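Local atomic coordinates of N-(5'-phosphoribosyl)anthranilate isomerase (Jonesia denitrificans, PDB entry 4WUI), a protein that probably catalyses the isomerisation of N-(5-phosphoribosyl)anthranilate to 1-(2-carboxyphenylamino)-1-deoxyribulose 5-phosphate, the third step of tryptophan biosynthesis from chorismate. Residues Met4-Ile17 with Val25-Arg38. Sequence-based numbering, arbitrary orientation. Where two conformers were deposited one is given.
Sequences MYIKVCGLTDPHAI and VDAIGFVHAPTSPR
Asp26 CB sits over the centre of one face of the Tyr5 ring, a CH-pi contact 3.6 Å from the centroid. Ala27 CB approaches the same ring obliquely, 3.7 Å from Tyr5 CE2. The Phe30 ring has Ile28 CG2 over one face, offset toward the rim, and at its edge Leu11 O, in plane, and Ile17 CD1. These residues belong to the first beta-alpha-beta unit of a TIM barrel, in which strands 5-8 and 27-32 run parallel. Tyr5 CG lies anti to the backbone N (chi1 -169°), which lays the ring face against Asp26 CB. The Tyr5 hydroxyl hydrogen-bonds to Asp57. Without the ring, as with an alanine here, Asp26 CB would probably lose the face it rests on and Asp57 its hydroxyl partner. The Asp26 carboxylate turns the other way and takes Ile6 N on the anti lone pair of OD2, at 2.8 Å. A water links that oxygen to Met4 O. Val8 N bonds to Ala27 O, and Gly29 N to Val8 O. Lys7 runs past Ala27 CB to Gly29, and its NZ forms a salt bridge with Asp176. Gly29 CA lies against Cys9 SG. Leu11 CD2 packs on Ile28 CG2 at 3.9 Å. A second water joins Leu11 O, Val31 N and Arg38 O. Gly29 O receives Leu11 N at 3.1 Å, nearly along the C=O axis, and Gly10 N in a weak bond.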
loop_
_atom_site.group_PDB
_atom_site.type_symbol
_atom_site.label_atom_id
_atom_site.label_comp_id
_atom_site.label_asym_id
_atom_site.label_seq_id
_atom_site.Cartn_x
_atom_site.Cartn_y
_atom_site.Cartn_z
ATOM N N MET A 4 4.239 7.603 11.203
ATOM C CA MET A 4 3.126 6.786 10.705
ATOM C C MET A 4 3.147 6.863 9.196
ATOM O O MET A 4 2.724 7.867 8.659
ATOM C CB MET A 4 1.799 7.394 11.173
ATOM C CG MET A 4 0.521 6.905 10.432
ATOM S SD MET A 4 0.326 5.176 10.564
ATOM C CE MET A 4 0.521 5.041 12.388
ATOM N N TYR A 5 3.675 5.862 8.521
ATOM C CA TYR A 5 3.806 5.916 7.063
ATOM C C TYR A 5 2.438 5.750 6.404
ATOM O O TYR A 5 1.708 4.846 6.769
ATOM C CB TYR A 5 4.752 4.823 6.640
ATOM C CG TYR A 5 5.252 4.830 5.220
ATOM C CD1 TYR A 5 6.475 5.389 4.880
ATOM C CD2 TYR A 5 4.553 4.223 4.208
ATOM C CE1 TYR A 5 7.002 5.310 3.607
ATOM C CE2 TYR A 5 5.060 4.147 2.917
ATOM C CZ TYR A 5 6.298 4.674 2.625
ATOM O OH TYR A 5 6.785 4.485 1.369
ATOM N N ILE A 6 2.113 6.611 5.441
ATOM C CA ILE A 6 0.819 6.553 4.757
ATOM C C ILE A 6 1.020 6.334 3.264
ATOM O O ILE A 6 1.624 7.173 2.590
ATOM C CB ILE A 6 -0.008 7.827 4.968
ATOM C CG1 ILE A 6 -0.324 8.021 6.461
ATOM C CG2 ILE A 6 -1.278 7.769 4.136
ATOM C CD1 ILE A 6 -0.990 9.366 6.805
ATOM N N LYS A 7 0.499 5.214 2.775
ATOM C CA LYS A 7 0.470 4.912 1.351
ATOM C C LYS A 7 -0.958 4.956 0.840
ATOM O O LYS A 7 -1.845 4.336 1.415
ATOM C CB LYS A 7 1.047 3.524 1.083
ATOM C CG LYS A 7 0.964 3.145 -0.404
ATOM C CD LYS A 7 1.899 2.012 -0.741
ATOM C CE LYS A 7 1.558 1.297 -1.997
ATOM N NZ LYS A 7 0.593 0.192 -1.758
ATOM N N VAL A 8 -1.150 5.661 -0.274
ATOM C CA VAL A 8 -2.386 5.582 -1.036
ATOM C C VAL A 8 -2.078 4.730 -2.259
ATOM O O VAL A 8 -1.140 5.016 -3.011
ATOM C CB VAL A 8 -2.904 6.957 -1.441
ATOM C CG1 VAL A 8 -4.266 6.791 -2.081
ATOM C CG2 VAL A 8 -2.972 7.883 -0.211
ATOM N N CYS A 9 -2.850 3.663 -2.425
ATOM C CA CYS A 9 -2.581 2.685 -3.466
ATOM C C CYS A 9 -3.591 2.775 -4.589
ATOM O O CYS A 9 -4.737 3.119 -4.383
ATOM C CB CYS A 9 -2.581 1.272 -2.878
ATOM S SG CYS A 9 -1.719 0.107 -3.966
ATOM N N GLY A 10 -3.180 2.411 -5.788
ATOM C CA GLY A 10 -4.117 2.328 -6.881
ATOM C C GLY A 10 -4.558 3.657 -7.453
ATOM O O GLY A 10 -5.737 3.824 -7.770
ATOM N N LEU A 11 -3.619 4.593 -7.617
ATOM C CA LEU A 11 -3.937 5.866 -8.251
ATOM C C LEU A 11 -3.832 5.723 -9.751
ATOM O O LEU A 11 -3.008 4.985 -10.275
ATOM C CB LEU A 11 -3.013 6.968 -7.765
ATOM C CG LEU A 11 -3.452 7.612 -6.411
ATOM C CD1 LEU A 11 -3.463 6.685 -5.259
ATOM C CD2 LEU A 11 -2.609 8.842 -6.124
ATOM N N THR A 12 -4.659 6.486 -10.468
ATOM C CA THR A 12 -4.719 6.356 -11.917
ATOM C C THR A 12 -4.685 7.673 -12.687
ATOM O O THR A 12 -4.665 7.635 -13.937
ATOM C CB THR A 12 -5.974 5.566 -12.333
ATOM O OG1 THR A 12 -7.128 6.319 -11.928
ATOM C CG2 THR A 12 -6.001 4.171 -11.738
ATOM N N ASP A 13 -4.630 8.813 -12.018
ATOM C CA ASP A 13 -4.632 10.080 -12.749
ATOM C C ASP A 13 -3.895 11.161 -11.969
ATOM O O ASP A 13 -3.740 11.069 -10.739
ATOM C CB ASP A 13 -6.047 10.511 -13.200
ATOM C CG ASP A 13 -7.007 10.887 -12.095
ATOM O OD1 ASP A 13 -6.790 10.581 -10.891
ATOM O OD2 ASP A 13 -8.012 11.561 -12.487
ATOM N N PRO A 14 -3.471 12.210 -12.684
ATOM C CA PRO A 14 -2.858 13.361 -12.013
ATOM C C PRO A 14 -3.772 14.017 -10.998
ATOM O O PRO A 14 -3.267 14.559 -9.998
ATOM C CB PRO A 14 -2.520 14.305 -13.178
ATOM C CG PRO A 14 -2.218 13.349 -14.292
ATOM C CD PRO A 14 -3.284 12.294 -14.151
ATOM N N HIS A 15 -5.072 14.004 -11.220
ATOM C CA HIS A 15 -5.984 14.634 -10.282
ATOM C C HIS A 15 -5.797 14.015 -8.881
ATOM O O HIS A 15 -5.793 14.719 -7.870
ATOM C CB HIS A 15 -7.404 14.401 -10.808
ATOM C CG HIS A 15 -8.446 15.207 -10.137
ATOM N ND1 HIS A 15 -9.488 14.687 -9.390
ATOM C CD2 HIS A 15 -8.642 16.543 -10.167
ATOM C CE1 HIS A 15 -10.271 15.677 -8.981
ATOM N NE2 HIS A 15 -9.758 16.804 -9.416
ATOM N N ALA A 16 -5.631 12.699 -8.829
ATOM C CA ALA A 16 -5.383 11.991 -7.570
ATOM C C ALA A 16 -3.972 12.225 -7.045
ATOM O O ALA A 16 -3.796 12.406 -5.839
ATOM C CB ALA A 16 -5.667 10.527 -7.748
ATOM N N ILE A 17 -2.977 12.218 -7.918
ATOM C CA ILE A 17 -1.610 12.494 -7.498
ATOM C C ILE A 17 -1.533 13.862 -6.846
ATOM O O ILE A 17 -0.870 14.002 -5.799
ATOM C CB ILE A 17 -0.607 12.376 -8.667
ATOM C CG1 ILE A 17 -0.499 10.898 -9.114
ATOM C CG2 ILE A 17 0.761 12.924 -8.277
ATOM C CD1 ILE A 17 0.370 10.675 -10.331
ATOM N N VAL A 25 1.330 12.638 1.582
ATOM C CA VAL A 25 1.448 11.200 1.803
ATOM C C VAL A 25 2.900 10.765 1.641
ATOM O O VAL A 25 3.741 11.457 1.082
ATOM C CB VAL A 25 0.530 10.376 0.884
ATOM C CG1 VAL A 25 -0.947 10.791 1.023
ATOM C CG2 VAL A 25 1.021 10.405 -0.563
ATOM N N ASP A 26 3.179 9.550 2.100
ATOM C CA ASP A 26 4.514 8.988 1.998
ATOM C C ASP A 26 4.757 8.124 0.790
ATOM O O ASP A 26 5.914 7.966 0.364
ATOM C CB ASP A 26 4.840 8.217 3.267
ATOM C CG ASP A 26 4.722 9.102 4.467
ATOM O OD1 ASP A 26 5.427 10.106 4.544
ATOM O OD2 ASP A 26 3.869 8.823 5.322
ATOM N N ALA A 27 3.692 7.548 0.222
ATOM C CA ALA A 27 3.834 6.640 -0.926
ATOM C C ALA A 27 2.582 6.672 -1.763
ATOM O O ALA A 27 1.467 6.874 -1.246
ATOM C CB ALA A 27 4.120 5.204 -0.486
ATOM N N ILE A 28 2.779 6.419 -3.051
ATOM C CA ILE A 28 1.702 6.253 -4.027
ATOM C C ILE A 28 1.938 4.947 -4.755
ATOM O O ILE A 28 3.051 4.703 -5.263
ATOM C CB ILE A 28 1.668 7.411 -5.062
ATOM C CG1 ILE A 28 1.206 8.699 -4.403
ATOM C CG2 ILE A 28 0.791 7.031 -6.252
ATOM C CD1 ILE A 28 1.407 9.973 -5.271
ATOM N N GLY A 29 0.909 4.100 -4.813
ATOM C CA GLY A 29 0.945 2.882 -5.593
ATOM C C GLY A 29 0.272 2.998 -6.947
ATOM O O GLY A 29 -0.797 3.565 -7.072
ATOM N N PHE A 30 0.927 2.412 -7.937
ATOM C CA PHE A 30 0.433 2.281 -9.311
ATOM C C PHE A 30 0.280 0.794 -9.578
ATOM O O PHE A 30 1.269 0.043 -9.526
ATOM C CB PHE A 30 1.419 2.915 -10.293
ATOM C CG PHE A 30 1.628 4.389 -10.065
ATOM C CD1 PHE A 30 0.558 5.286 -10.136
ATOM C CD2 PHE A 30 2.884 4.906 -9.788
ATOM C CE1 PHE A 30 0.763 6.647 -9.919
ATOM C CE2 PHE A 30 3.055 6.280 -9.567
ATOM C CZ PHE A 30 1.998 7.129 -9.640
ATOM N N VAL A 31 -0.950 0.370 -9.822
ATOM C CA VAL A 31 -1.269 -1.034 -9.965
ATOM C C VAL A 31 -1.129 -1.488 -11.408
ATOM O O VAL A 31 -1.672 -0.870 -12.321
ATOM C CB VAL A 31 -2.690 -1.299 -9.449
ATOM C CG1 VAL A 31 -3.185 -2.706 -9.800
ATOM C CG2 VAL A 31 -2.766 -1.043 -7.966
ATOM N N HIS A 32 -0.396 -2.586 -11.599
ATOM C CA HIS A 32 -0.293 -3.265 -12.857
ATOM C C HIS A 32 -0.761 -4.681 -12.602
ATOM O O HIS A 32 -0.042 -5.478 -12.008
ATOM C CB HIS A 32 1.138 -3.261 -13.371
ATOM C CG HIS A 32 1.290 -3.915 -14.695
ATOM N ND1 HIS A 32 0.909 -3.331 -15.889
ATOM C CD2 HIS A 32 1.802 -5.118 -15.009
ATOM C CE1 HIS A 32 1.163 -4.161 -16.882
ATOM N NE2 HIS A 32 1.703 -5.253 -16.374
ATOM N N ALA A 33 -2.014 -4.934 -12.959
ATOM C CA ALA A 33 -2.728 -6.173 -12.589
ATOM C C ALA A 33 -3.992 -6.154 -13.424
ATOM O O ALA A 33 -4.958 -5.489 -13.075
ATOM C CB ALA A 33 -3.076 -6.201 -11.111
ATOM N N PRO A 34 -3.981 -6.840 -14.576
ATOM C CA PRO A 34 -5.116 -6.765 -15.509
ATOM C C PRO A 34 -6.465 -7.179 -14.944
ATOM O O PRO A 34 -7.493 -6.916 -15.564
ATOM C CB PRO A 34 -4.690 -7.704 -16.646
ATOM C CG PRO A 34 -3.212 -7.618 -16.648
ATOM C CD PRO A 34 -2.843 -7.564 -15.192
ATOM N N THR A 35 -6.483 -7.871 -13.824
ATOM C CA THR A 35 -7.726 -8.245 -13.163
ATOM C C THR A 35 -8.295 -7.153 -12.265
ATOM O O THR A 35 -9.365 -7.361 -11.692
ATOM C CB THR A 35 -7.544 -9.538 -12.318
ATOM O OG1 THR A 35 -6.541 -9.329 -11.325
ATOM C CG2 THR A 35 -7.120 -10.688 -13.207
ATOM N N SER A 36 -7.587 -6.033 -12.111
ATOM C CA SER A 36 -7.985 -4.974 -11.170
ATOM C C SER A 36 -8.584 -3.796 -11.902
ATOM O O SER A 36 -8.089 -3.398 -12.965
ATOM C CB SER A 36 -6.754 -4.457 -10.430
ATOM O OG SER A 36 -7.039 -3.275 -9.696
ATOM N N PRO A 37 -9.584 -3.146 -11.295
ATOM C CA PRO A 37 -10.100 -1.907 -11.886
ATOM C C PRO A 37 -9.110 -0.745 -11.799
ATOM O O PRO A 37 -9.344 0.278 -12.437
ATOM C CB PRO A 37 -11.344 -1.600 -11.060
ATOM C CG PRO A 37 -11.054 -2.215 -9.717
ATOM C CD PRO A 37 -10.303 -3.502 -10.062
ATOM N N ARG A 38 -8.045 -0.893 -11.023
ATOM C CA ARG A 38 -7.003 0.119 -10.907
ATOM C C ARG A 38 -5.843 -0.118 -11.873
ATOM O O ARG A 38 -4.857 0.611 -11.832
ATOM C CB ARG A 38 -6.523 0.205 -9.446
ATOM C CG ARG A 38 -7.629 0.596 -8.497
ATOM C CD ARG A 38 -7.998 -0.482 -7.541
ATOM N NE ARG A 38 -9.173 -0.144 -6.767
ATOM C CZ ARG A 38 -10.047 -1.041 -6.361
ATOM N NH1 ARG A 38 -9.847 -2.333 -6.564
ATOM N NH2 ARG A 38 -11.130 -0.634 -5.751
HETATM O O HOH W 1 2.923 10.318 7.220
HETATM O O HOH W 2 -3.243 2.114 -10.029
#